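Esterase (Xanthomonas oryzae pv. oryzae, PDB 3H2G) hydrolyses esters in rice cell walls and acts as a virulence factor of the bacterium, as a member of the alpha/beta-hydrolase clan. Local coordinates at residues 79-84 with 117-122; 142-147 with 179-184; 185-190 with 317-322; 197-202 with 324-329. All coordinates share one frame; numbering follows the deposited sequence.

Contact 1: residues 79-84 with 117-122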
loop_
_atom_site.group_PDB
_atom_site.type_symbol
_atom_site.label_atom_id
_atom_site.label_comp_id
_atom_site.label_asym_id
_atom_site.label_seq_id
_atom_site.Cartn_x
_atom_site.Cartn_y
_atom_site.Cartn_z
ATOM N N TYR A 79 1.467 -13.248 19.841
ATOM C CA TYR A 79 0.965 -12.948 18.503
ATOM C C TYR A 79 2.044 -12.432 17.568
ATOM O O TYR A 79 2.972 -11.747 17.991
ATOM C CB TYR A 79 -0.115 -11.866 18.563
ATOM C CG TYR A 79 -1.163 -12.065 19.625
ATOM C CD1 TYR A 79 -2.076 -13.112 19.543
ATOM C CD2 TYR A 79 -1.245 -11.196 20.711
ATOM C CE1 TYR A 79 -3.053 -13.292 20.523
ATOM C CE2 TYR A 79 -2.215 -11.364 21.695
ATOM C CZ TYR A 79 -3.115 -12.414 21.594
ATOM O OH TYR A 79 -4.067 -12.585 22.572
ATOM N N PRO A 80 1.930 -12.754 16.273
ATOM C CA PRO A 80 2.921 -12.273 15.309
ATOM C C PRO A 80 2.555 -10.810 15.030
ATOM O O PRO A 80 1.407 -10.409 15.238
ATOM C CB PRO A 80 2.680 -13.168 14.097
ATOM C CG PRO A 80 1.196 -13.406 14.157
ATOM C CD PRO A 80 0.976 -13.680 15.634
ATOM N N LEU A 81 3.523 -10.018 14.583
ATOM C CA LEU A 81 3.282 -8.611 14.278
ATOM C C LEU A 81 3.286 -8.427 12.767
ATOM O O LEU A 81 4.307 -8.643 12.116
ATOM C CB LEU A 81 4.370 -7.733 14.904
ATOM C CG LEU A 81 4.265 -6.229 14.624
ATOM C CD1 LEU A 81 2.979 -5.687 15.216
ATOM C CD2 LEU A 81 5.467 -5.503 15.220
ATOM N N LEU A 82 2.144 -8.028 12.214
ATOM C CA LEU A 82 2.015 -7.829 10.774
ATOM C C LEU A 82 1.948 -6.353 10.392
ATOM O O LEU A 82 1.024 -5.645 10.791
ATOM C CB LEU A 82 0.757 -8.539 10.259
ATOM C CG LEU A 82 0.416 -8.357 8.776
ATOM C CD1 LEU A 82 1.498 -8.987 7.920
ATOM C CD2 LEU A 82 -0.936 -9.000 8.481
ATOM N N GLY A 83 2.940 -5.896 9.629
ATOM C CA GLY A 83 2.962 -4.515 9.176
ATOM C C GLY A 83 2.147 -4.466 7.900
ATOM O O GLY A 83 2.325 -5.311 7.018
ATOM N N TRP A 84 1.263 -3.481 7.793
ATOM C CA TRP A 84 0.382 -3.361 6.638
ATOM C C TRP A 84 0.502 -2.064 5.846
ATOM O O TRP A 84 0.623 -0.978 6.417
ATOM C CB TRP A 84 -1.074 -3.532 7.104
ATOM C CG TRP A 84 -2.100 -3.277 6.039
ATOM C CD1 TRP A 84 -2.787 -2.112 5.812
ATOM C CD2 TRP A 84 -2.542 -4.204 5.043
ATOM N NE1 TRP A 84 -3.629 -2.262 4.734
ATOM C CE2 TRP A 84 -3.497 -3.536 4.243
ATOM C CE3 TRP A 84 -2.223 -5.537 4.747
ATOM C CZ2 TRP A 84 -4.136 -4.158 3.164
ATOM C CZ3 TRP A 84 -2.859 -6.155 3.675
ATOM C CH2 TRP A 84 -3.806 -5.463 2.897
ATOM N N GLY A 117 -5.701 -13.620 15.402
ATOM C CA GLY A 117 -4.513 -13.546 16.238
ATOM C C GLY A 117 -3.342 -12.735 15.722
ATOM O O GLY A 117 -2.269 -12.749 16.322
ATOM N N TYR A 118 -3.528 -12.036 14.609
ATOM C CA TYR A 118 -2.458 -11.217 14.058
ATOM C C TYR A 118 -2.535 -9.786 14.573
ATOM O O TYR A 118 -3.583 -9.151 14.496
ATOM C CB TYR A 118 -2.527 -11.176 12.526
ATOM C CG TYR A 118 -2.170 -12.470 11.836
ATOM C CD1 TYR A 118 -3.106 -13.494 11.695
ATOM C CD2 TYR A 118 -0.888 -12.671 11.322
ATOM C CE1 TYR A 118 -2.776 -14.686 11.056
ATOM C CE2 TYR A 118 -0.545 -13.862 10.684
ATOM C CZ TYR A 118 -1.493 -14.862 10.554
ATOM O OH TYR A 118 -1.161 -16.039 9.929
ATOM N N VAL A 119 -1.433 -9.279 15.117
ATOM C CA VAL A 119 -1.406 -7.892 15.559
ATOM C C VAL A 119 -1.132 -7.152 14.253
ATOM O O VAL A 119 -0.184 -7.482 13.538
ATOM C CB VAL A 119 -0.264 -7.625 16.565
ATOM C CG1 VAL A 119 -0.160 -6.131 16.859
ATOM C CG2 VAL A 119 -0.529 -8.381 17.857
ATOM N N VAL A 120 -1.971 -6.178 13.923
ATOM C CA VAL A 120 -1.806 -5.449 12.674
ATOM C C VAL A 120 -1.461 -3.985 12.895
ATOM O O VAL A 120 -2.147 -3.283 13.632
ATOM C CB VAL A 120 -3.090 -5.533 11.812
ATOM C CG1 VAL A 120 -2.860 -4.850 10.467
ATOM C CG2 VAL A 120 -3.486 -6.985 11.602
ATOM N N VAL A 121 -0.389 -3.538 12.250
ATOM C CA VAL A 121 0.050 -2.153 12.359
ATOM C C VAL A 121 0.194 -1.552 10.970
ATOM O O VAL A 121 0.847 -2.130 10.104
ATOM C CB VAL A 121 1.418 -2.037 13.058
ATOM C CG1 VAL A 121 1.793 -0.563 13.204
ATOM C CG2 VAL A 121 1.374 -2.714 14.416
ATOM N N GLY A 122 -0.414 -0.389 10.764
ATOM C CA GLY A 122 -0.317 0.261 9.472
ATOM C C GLY A 122 -0.095 1.754 9.621
ATOM O O GLY A 122 -0.693 2.392 10.484
#

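Contact 2: residues 142-147 with 179-184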
loop_
_atom_site.group_PDB
_atom_site.type_symbol
_atom_site.label_atom_id
_atom_site.label_comp_id
_atom_site.label_asym_id
_atom_site.label_seq_id
_atom_site.Cartn_x
_atom_site.Cartn_y
_atom_site.Cartn_z
ATOM N N ALA A 142 11.402 4.551 -0.480
ATOM C CA ALA A 142 12.097 4.921 0.749
ATOM C C ALA A 142 11.210 5.411 1.891
ATOM O O ALA A 142 11.348 4.940 3.020
ATOM C CB ALA A 142 13.170 5.964 0.446
ATOM N N SER A 143 10.312 6.353 1.612
ATOM C CA SER A 143 9.446 6.885 2.663
ATOM C C SER A 143 8.263 5.974 2.985
ATOM O O SER A 143 7.695 6.051 4.073
ATOM C CB SER A 143 8.962 8.301 2.308
ATOM O OG SER A 143 8.212 8.317 1.111
ATOM N N GLU A 144 7.883 5.114 2.045
ATOM C CA GLU A 144 6.804 4.170 2.318
ATOM C C GLU A 144 7.371 3.191 3.342
ATOM O O GLU A 144 6.694 2.790 4.294
ATOM C CB GLU A 144 6.403 3.415 1.046
ATOM C CG GLU A 144 5.476 4.192 0.122
ATOM C CD GLU A 144 5.216 3.455 -1.171
ATOM O OE1 GLU A 144 4.327 3.876 -1.936
ATOM O OE2 GLU A 144 5.911 2.452 -1.424
ATOM N N ALA A 145 8.635 2.823 3.146
ATOM C CA ALA A 145 9.305 1.900 4.050
ATOM C C ALA A 145 9.603 2.543 5.403
ATOM O O ALA A 145 9.325 1.951 6.450
ATOM C CB ALA A 145 10.600 1.387 3.415
ATOM N N SER A 146 10.163 3.751 5.388
ATOM C CA SER A 146 10.499 4.432 6.635
ATOM C C SER A 146 9.261 4.680 7.492
ATOM O O SER A 146 9.297 4.513 8.710
ATOM C CB SER A 146 11.227 5.754 6.355
ATOM O OG SER A 146 10.412 6.680 5.654
ATOM N N ALA A 147 8.164 5.068 6.853
ATOM C CA ALA A 147 6.923 5.325 7.577
ATOM C C ALA A 147 6.380 4.035 8.188
ATOM O O ALA A 147 5.899 4.029 9.319
ATOM C CB ALA A 147 5.887 5.938 6.637
ATOM N N GLY A 179 1.044 -2.745 -1.722
ATOM C CA GLY A 179 1.838 -3.908 -2.090
ATOM C C GLY A 179 3.243 -3.425 -2.391
ATOM O O GLY A 179 4.231 -4.109 -2.121
ATOM N N HIS A 180 3.320 -2.230 -2.968
ATOM C CA HIS A 180 4.590 -1.595 -3.293
ATOM C C HIS A 180 5.237 -1.262 -1.942
ATOM O O HIS A 180 6.427 -1.490 -1.733
ATOM C CB HIS A 180 4.323 -0.320 -4.108
ATOM C CG HIS A 180 5.557 0.445 -4.484
ATOM N ND1 HIS A 180 6.274 0.192 -5.635
ATOM C CD2 HIS A 180 6.191 1.469 -3.865
ATOM C CE1 HIS A 180 7.296 1.028 -5.707
ATOM N NE2 HIS A 180 7.269 1.812 -4.645
ATOM N N THR A 181 4.432 -0.740 -1.020
ATOM C CA THR A 181 4.901 -0.395 0.319
ATOM C C THR A 181 5.438 -1.623 1.057
ATOM O O THR A 181 6.526 -1.589 1.643
ATOM C CB THR A 181 3.759 0.206 1.168
ATOM O OG1 THR A 181 3.354 1.459 0.605
ATOM C CG2 THR A 181 4.207 0.416 2.612
ATOM N N ALA A 182 4.663 -2.703 1.034
ATOM C CA ALA A 182 5.060 -3.932 1.712
ATOM C C ALA A 182 6.404 -4.439 1.205
ATOM O O ALA A 182 7.294 -4.765 1.995
ATOM C CB ALA A 182 3.989 -5.007 1.519
ATOM N N MET A 183 6.555 -4.498 -0.114
ATOM C CA MET A 183 7.800 -4.982 -0.704
ATOM C C MET A 183 8.972 -4.042 -0.432
ATOM O O MET A 183 10.091 -4.495 -0.171
ATOM C CB MET A 183 7.639 -5.183 -2.215
ATOM C CG MET A 183 8.874 -5.810 -2.865
ATOM S SD MET A 183 8.672 -6.209 -4.616
ATOM C CE MET A 183 7.720 -7.727 -4.508
ATOM N N ALA A 184 8.721 -2.737 -0.495
ATOM C CA ALA A 184 9.776 -1.757 -0.245
ATOM C C ALA A 184 10.241 -1.863 1.203
ATOM O O ALA A 184 11.431 -1.715 1.504
ATOM C CB ALA A 184 9.264 -0.344 -0.531
#

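Contact 3: residues 185-190 with 317-322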
loop_
_atom_site.group_PDB
_atom_site.type_symbol
_atom_site.label_atom_id
_atom_site.label_comp_id
_atom_site.label_asym_id
_atom_site.label_seq_id
_atom_site.Cartn_x
_atom_site.Cartn_y
_atom_site.Cartn_z
ATOM N N THR A 185 9.293 -2.114 2.100
ATOM C CA THR A 185 9.601 -2.256 3.519
ATOM C C THR A 185 10.394 -3.547 3.733
ATOM O O THR A 185 11.341 -3.590 4.522
ATOM C CB THR A 185 8.303 -2.298 4.364
ATOM O OG1 THR A 185 7.569 -1.078 4.172
ATOM C CG2 THR A 185 8.631 -2.463 5.840
ATOM N N GLN A 186 10.009 -4.601 3.024
ATOM C CA GLN A 186 10.711 -5.874 3.143
ATOM C C GLN A 186 12.163 -5.719 2.700
ATOM O O GLN A 186 13.081 -6.208 3.356
ATOM C CB GLN A 186 10.035 -6.936 2.279
ATOM C CG GLN A 186 10.834 -8.225 2.187
ATOM C CD GLN A 186 10.226 -9.227 1.229
ATOM O OE1 GLN A 186 9.220 -8.951 0.572
ATOM N NE2 GLN A 186 10.841 -10.403 1.139
ATOM N N ARG A 187 12.367 -5.038 1.580
ATOM C CA ARG A 187 13.712 -4.836 1.060
ATOM C C ARG A 187 14.592 -4.085 2.057
ATOM O O ARG A 187 15.751 -4.442 2.262
ATOM C CB ARG A 187 13.660 -4.066 -0.265
ATOM C CG ARG A 187 15.029 -3.895 -0.919
ATOM C CD ARG A 187 14.940 -3.174 -2.253
ATOM N NE ARG A 187 14.432 -1.812 -2.107
ATOM C CZ ARG A 187 14.315 -0.950 -3.113
ATOM N NH1 ARG A 187 14.670 -1.314 -4.341
ATOM N NH2 ARG A 187 13.847 0.270 -2.894
ATOM N N GLU A 188 14.031 -3.052 2.679
ATOM C CA GLU A 188 14.765 -2.239 3.646
ATOM C C GLU A 188 15.125 -3.003 4.918
ATOM O O GLU A 188 16.247 -2.897 5.415
ATOM C CB GLU A 188 13.949 -0.991 3.998
ATOM C CG GLU A 188 14.600 -0.049 5.010
ATOM C CD GLU A 188 15.944 0.489 4.549
ATOM O OE1 GLU A 188 16.171 0.578 3.323
ATOM O OE2 GLU A 188 16.768 0.840 5.418
ATOM N N ILE A 189 14.178 -3.772 5.446
ATOM C CA ILE A 189 14.438 -4.538 6.659
ATOM C C ILE A 189 15.510 -5.599 6.407
ATOM O O ILE A 189 16.439 -5.753 7.199
ATOM C CB ILE A 189 13.142 -5.201 7.184
ATOM C CG1 ILE A 189 12.176 -4.115 7.681
ATOM C CG2 ILE A 189 13.469 -6.181 8.306
ATOM C CD1 ILE A 189 10.838 -4.647 8.182
ATOM N N GLU A 190 15.395 -6.326 5.301
ATOM C CA GLU A 190 16.391 -7.347 4.990
ATOM C C GLU A 190 17.776 -6.724 4.802
ATOM O O GLU A 190 18.792 -7.285 5.229
ATOM C CB GLU A 190 15.989 -8.116 3.726
ATOM C CG GLU A 190 14.790 -9.037 3.923
ATOM C CD GLU A 190 14.416 -9.803 2.666
ATOM O OE1 GLU A 190 15.268 -9.923 1.758
ATOM O OE2 GLU A 190 13.275 -10.299 2.596
ATOM N N ASN A 317 12.025 3.992 -8.288
ATOM C CA ASN A 317 11.160 3.320 -7.343
ATOM C C ASN A 317 10.707 1.930 -7.771
ATOM O O ASN A 317 9.701 1.411 -7.288
ATOM C CB ASN A 317 9.992 4.241 -6.993
ATOM C CG ASN A 317 10.443 5.424 -6.148
ATOM O OD1 ASN A 317 10.725 5.277 -4.957
ATOM N ND2 ASN A 317 10.549 6.591 -6.766
ATOM N N ASN A 318 11.467 1.323 -8.682
ATOM C CA ASN A 318 11.181 -0.045 -9.101
ATOM C C ASN A 318 11.640 -0.882 -7.914
ATOM O O ASN A 318 12.508 -0.452 -7.157
ATOM C CB ASN A 318 12.019 -0.464 -10.315
ATOM C CG ASN A 318 11.458 0.041 -11.621
ATOM O OD1 ASN A 318 10.251 0.207 -11.767
ATOM N ND2 ASN A 318 12.336 0.262 -12.594
ATOM N N LEU A 319 11.069 -2.068 -7.760
ATOM C CA LEU A 319 11.436 -2.971 -6.668
ATOM C C LEU A 319 11.816 -4.323 -7.258
ATOM O O LEU A 319 11.373 -5.370 -6.786
ATOM C CB LEU A 319 10.253 -3.127 -5.709
ATOM C CG LEU A 319 9.923 -1.867 -4.904
ATOM C CD1 LEU A 319 8.583 -2.020 -4.191
ATOM C CD2 LEU A 319 11.047 -1.618 -3.903
ATOM N N LEU A 320 12.668 -4.290 -8.277
ATOM C CA LEU A 320 13.070 -5.503 -8.977
ATOM C C LEU A 320 14.504 -5.989 -8.773
ATOM O O LEU A 320 14.747 -7.195 -8.687
ATOM C CB LEU A 320 12.845 -5.303 -10.483
ATOM C CG LEU A 320 11.470 -4.801 -10.932
ATOM C CD1 LEU A 320 11.506 -4.460 -12.423
ATOM C CD2 LEU A 320 10.415 -5.867 -10.645
ATOM N N GLU A 321 15.446 -5.056 -8.697
ATOM C CA GLU A 321 16.857 -5.412 -8.577
ATOM C C GLU A 321 17.405 -5.747 -7.197
ATOM O O GLU A 321 18.212 -5.004 -6.637
ATOM C CB GLU A 321 17.710 -4.315 -9.212
ATOM C CG GLU A 321 17.339 -4.037 -10.658
ATOM C CD GLU A 321 18.245 -3.010 -11.306
ATOM O OE1 GLU A 321 18.409 -1.914 -10.731
ATOM O OE2 GLU A 321 18.786 -3.302 -12.394
ATOM N N TRP A 322 16.969 -6.878 -6.659
ATOM C CA TRP A 322 17.442 -7.344 -5.365
ATOM C C TRP A 322 17.080 -8.812 -5.193
ATOM O O TRP A 322 16.357 -9.381 -6.013
ATOM C CB TRP A 322 16.865 -6.499 -4.221
ATOM C CG TRP A 322 15.373 -6.485 -4.114
ATOM C CD1 TRP A 322 14.483 -5.992 -5.028
ATOM C CD2 TRP A 322 14.597 -6.957 -3.008
ATOM N NE1 TRP A 322 13.197 -6.128 -4.555
ATOM C CE2 TRP A 322 13.238 -6.717 -3.319
ATOM C CE3 TRP A 322 14.916 -7.560 -1.783
ATOM C CZ2 TRP A 322 12.199 -7.060 -2.448
ATOM C CZ3 TRP A 322 13.876 -7.901 -0.913
ATOM C CH2 TRP A 322 12.537 -7.650 -1.252
HETATM O O HOH W 1 12.775 1.489 -5.099
HETATM O O HOH W 2 16.962 -2.634 -4.965
#

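Contact 4: residues 197-202 with 324-329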
loop_
_atom_site.group_PDB
_atom_site.type_symbol
_atom_site.label_atom_id
_atom_site.label_comp_id
_atom_site.label_asym_id
_atom_site.label_seq_id
_atom_site.Cartn_x
_atom_site.Cartn_y
_atom_site.Cartn_z
ATOM N N PHE A 197 13.813 -6.550 13.422
ATOM C CA PHE A 197 12.580 -7.174 12.946
ATOM C C PHE A 197 12.842 -8.568 12.390
ATOM O O PHE A 197 13.448 -8.709 11.326
ATOM C CB PHE A 197 11.953 -6.316 11.843
ATOM C CG PHE A 197 11.600 -4.928 12.282
ATOM C CD1 PHE A 197 10.473 -4.698 13.064
ATOM C CD2 PHE A 197 12.394 -3.848 11.916
ATOM C CE1 PHE A 197 10.139 -3.406 13.476
ATOM C CE2 PHE A 197 12.070 -2.552 12.323
ATOM C CZ PHE A 197 10.939 -2.335 13.105
ATOM N N HIS A 198 12.384 -9.592 13.105
ATOM C CA HIS A 198 12.558 -10.971 12.663
ATOM C C HIS A 198 11.474 -11.257 11.633
ATOM O O HIS A 198 10.402 -11.765 11.960
ATOM C CB HIS A 198 12.440 -11.935 13.854
ATOM C CG HIS A 198 12.511 -13.383 13.475
ATOM N ND1 HIS A 198 13.221 -13.832 12.380
ATOM C CD2 HIS A 198 12.000 -14.488 14.069
ATOM C CE1 HIS A 198 13.144 -15.149 12.318
ATOM N NE2 HIS A 198 12.410 -15.573 13.332
ATOM N N LEU A 199 11.773 -10.917 10.385
ATOM C CA LEU A 199 10.845 -11.084 9.275
ATOM C C LEU A 199 10.758 -12.543 8.828
ATOM O O LEU A 199 11.749 -13.125 8.385
ATOM C CB LEU A 199 11.300 -10.189 8.120
ATOM C CG LEU A 199 10.360 -9.913 6.948
ATOM C CD1 LEU A 199 9.048 -9.314 7.447
ATOM C CD2 LEU A 199 11.053 -8.951 5.992
ATOM N N VAL A 200 9.569 -13.131 8.937
ATOM C CA VAL A 200 9.378 -14.527 8.557
ATOM C C VAL A 200 8.437 -14.738 7.374
ATOM O O VAL A 200 8.327 -15.849 6.860
ATOM C CB VAL A 200 8.854 -15.360 9.747
ATOM C CG1 VAL A 200 9.870 -15.344 10.878
ATOM C CG2 VAL A 200 7.515 -14.814 10.222
ATOM N N ALA A 201 7.768 -13.675 6.937
ATOM C CA ALA A 201 6.843 -13.781 5.816
ATOM C C ALA A 201 6.472 -12.417 5.254
ATOM O O ALA A 201 6.299 -11.451 5.996
ATOM C CB ALA A 201 5.574 -14.515 6.251
ATOM N N SER A 202 6.349 -12.354 3.934
ATOM C CA SER A 202 5.973 -11.123 3.249
ATOM C C SER A 202 4.978 -11.512 2.164
ATOM O O SER A 202 5.234 -12.436 1.391
ATOM C CB SER A 202 7.198 -10.467 2.609
ATOM O OG SER A 202 6.834 -9.276 1.933
ATOM N N PRO A 324 15.314 -11.224 -2.564
ATOM C CA PRO A 324 14.524 -11.412 -1.342
ATOM C C PRO A 324 14.980 -12.641 -0.560
ATOM O O PRO A 324 15.184 -13.713 -1.137
ATOM C CB PRO A 324 13.096 -11.551 -1.870
ATOM C CG PRO A 324 13.125 -10.756 -3.151
ATOM C CD PRO A 324 14.440 -11.189 -3.749
ATOM N N GLN A 325 15.142 -12.476 0.750
ATOM C CA GLN A 325 15.589 -13.561 1.618
ATOM C C GLN A 325 14.432 -14.168 2.413
ATOM O O GLN A 325 14.490 -15.324 2.835
ATOM C CB GLN A 325 16.653 -13.041 2.591
ATOM C CG GLN A 325 17.300 -14.119 3.447
ATOM C CD GLN A 325 18.474 -14.802 2.758
ATOM O OE1 GLN A 325 18.679 -14.653 1.550
ATOM N NE2 GLN A 325 19.248 -15.565 3.527
ATOM N N THR A 326 13.386 -13.378 2.615
ATOM C CA THR A 326 12.214 -13.814 3.370
ATOM C C THR A 326 11.214 -14.591 2.516
ATOM O O THR A 326 10.994 -14.253 1.351
ATOM C CB THR A 326 11.465 -12.594 3.955
ATOM O OG1 THR A 326 12.356 -11.834 4.778
ATOM C CG2 THR A 326 10.263 -13.041 4.787
ATOM N N PRO A 327 10.607 -15.655 3.076
ATOM C CA PRO A 327 9.628 -16.405 2.285
ATOM C C PRO A 327 8.585 -15.377 1.847
ATOM O O PRO A 327 8.002 -14.680 2.679
ATOM C CB PRO A 327 9.077 -17.407 3.290
ATOM C CG PRO A 327 10.295 -17.733 4.108
ATOM C CD PRO A 327 10.908 -16.353 4.340
ATOM N N THR A 328 8.362 -15.278 0.544
ATOM C CA THR A 328 7.436 -14.285 0.019
ATOM C C THR A 328 6.399 -14.870 -0.924
ATOM O O THR A 328 6.686 -15.792 -1.686
ATOM C CB THR A 328 8.225 -13.187 -0.728
ATOM O OG1 THR A 328 9.258 -12.684 0.127
ATOM C CG2 THR A 328 7.315 -12.035 -1.138
ATOM N N LEU A 329 5.189 -14.326 -0.863
ATOM C CA LEU A 329 4.106 -14.771 -1.725
ATOM C C LEU A 329 3.422 -13.560 -2.341
ATOM O O LEU A 329 2.755 -12.790 -1.652
ATOM C CB LEU A 329 3.081 -15.592 -0.934
ATOM C CG LEU A 329 1.888 -16.122 -1.744
ATOM C CD1 LEU A 329 2.390 -16.930 -2.942
ATOM C CD2 LEU A 329 1.006 -16.981 -0.849
HETATM O O HOH W 3 14.256 -12.654 6.266
#

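Contact 1: residues 79-84 with 117-122
Tyr79 leans its side chain across the start of the neighbouring strand, meeting Gly117 and Val119. Its CB already sits 3.2 Å from Gly117 O and, on another side, 3.6 Å from Val119 CG2. Further out, CD1 keeps to the same carbonyl, 3.2 Å from Gly117 O, while CD2 grazes the Val119 methyl. The torsion that sets CG beside the backbone N (chi1 -46°) lays the ring there, and at its tip OH bonds Cys75 O. Gly117 O is thus wedged among carbons, with Pro80 CD against it as well; it is buried and has no hydrogen-bond partner in the model.

From there on the backbones run parallel and exchange bonds in turn. Val119 N binds Pro80 O, and Leu82 N answers to Val119 O at 2.7 Å in a nearly straight bond (169° at H). Val121 N then reaches Leu82 O at 2.9 Å, and Trp84 N closes the ladder on Val121 O.

On one face of the pair, Leu81 CD1 is pressed between two valines, 3.6 Å from Val119 CG1 and a tight 3.5 Å from Val121 CG2. The other face carries Leu82, Val120 and Trp84.

These two strands match the third and fourth strands of the canonical alpha/beta-hydrolase sheet. Helix 141-162 packs over Leu81, Val119 and Val121, strand 169-175 borders 79-85, and strand 60-71 flanks 119-123 in the antiparallel sense.

Contact 2: residues 142-147 with 179-184
Thr181 OG1 faces the stem of Glu144 while two oxygens outside the pair hold it: Tyr125 OH in a full hydrogen bond and Gln177 O, one turn back, in a weak one. Across the helix interface it lies 3.3 Å from Glu144 CD and 3.5 Å from Glu144 CG. The carboxylate's OE2 is near too, but the angle is poor and no bond results, so hydroxyl and acid meet as packing. The hydroxyl reaches this place because it sits beside its own backbone N (chi1 -66°); the methyl CG2 instead lies against the backbone, 3.8 Å from Glu144 O.

Glu144 runs out extended beyond CG and brings its carboxylate up to the His180 imidazole. OE2 is modelled too close to His180 CD2, so the exact placement of the two groups is doubtful. The neighbouring ring atom, His180 NE2, has a weak bond to Ser141 OG.

Further along, small groups face each other: Ala145 CB approaches Ala184 O at 3.7 Å. Such small residues let the helix axes come within 8.2 Å while crossing steeply, at -74°.

The joint ties helix 141-162 to helix 177-192, the helix that follows the probable nucleophile elbow of the alpha/beta-hydrolase fold. Thr148 continues the first helix's packing on Thr181, and Ala145 goes on to touch Thr185 and Glu188.

Contact 3: residues 185-190 with 317-322
Arg187 leaves its helix with CG anti to the backbone N (chi1 -176°) and stays extended to CD, while Trp322 turns its indole to meet it with CG lodged between its own backbone N and carbonyl carbon (chi1 60°). Together they dock a loop of this alpha/beta-hydrolase fold, between helix 309-316 and strand 328-332, onto helix 177-192. The arginine's aliphatic stem lies over one indole face: CB stands 3.7 Å from the centroid of the six-membered ring, a CH-pi contact, and CG is 3.7 Å from Trp322 CD2. Bent at chi3, the chain then carries the guanidinium past the ring, where any cation-pi attraction is long and weak. Instead Leu319 CD2 sits over the centre of one guanidinium face, 3.4 Å from Arg187 CZ. Two waters link the group to the loop, joining NH2 to Asn318 O and, weakly, NH1 to Glu321 O.

At the indole edge stand Gln186 CD, 3.7 Å from Trp322 CH2, and Glu190 OE1, which also accepts from Gln325 N; Gln186 NE2 is tied to Glu190 OE2 at 2.8 Å. Within the loop, Trp322 NE1 donates to Leu319 O at 3.0 Å, arriving from above the carbonyl plane.

Contact 4: residues 197-202 with 324-329
The flat peptide joining Val200 to Ala201 has the Thr326 methyl over one face, with CG2 3.4 Å from Ala201 N and 3.6 Å from Val200 C. At the carbonyl end of the same peptide, Val200 O rests 3.6 Å from Pro327 CD. Ala201 N is buried here without a hydrogen-bond partner in the model.

Thr326 divides its branches: CG2, anti to the backbone N, takes the peptide, while OG1 turns to Leu199 CD2 at 3.4 Å. That hydroxyl bonds Glu190 OE2, and a water donates to it and, weakly, to Leu199 O.

Past this point the chains begin to pair as sheet strands, through a single bridge of Ser202 with Thr328. Ser202 N binds Pro327 O at 3.1 Å, and Leu329 N binds Ser202 O at 2.9 Å, so both polar backbone atoms of Ser202 are used. Thr328 OG1 turns back to its own chain and donates to Thr326 O at 2.6 Å.

Strands 198-205 and 328-332 are parallel neighbours in the central sheet of the alpha/beta-hydrolase fold, and this is where they join. Strand 169-175 borders the former on its other edge, strand 359-363 lies beyond 328-332, and helix 376-396 packs on Ala201 and Leu329.

How the contacts relate
Contacts 1 and 4 belong to one sheet, their centres about 14 Å apart with strand 169-175 in between. Contacts 2 and 3 share helix 177-192 and adjoin, centres about 8 Å apart; His180 of contact 2 meets the loop of contact 3, its carbonyl O 3.3 Å from Leu319 CD1. Contact 3 also grips contact 4: Glu190 OE1 lies 2.7 Å from Gln325 N, and Gln186 OE1 2.8 Å from Ser202 OG, so the helix is tied to strand 198-205 and to the loop leading into strand 328-332. The likely catalytic triad is Ser176, His377 and Asp336. Trp84 and Thr181 touch the probable nucleophile elbow, which places contacts 1 and 2 beside it.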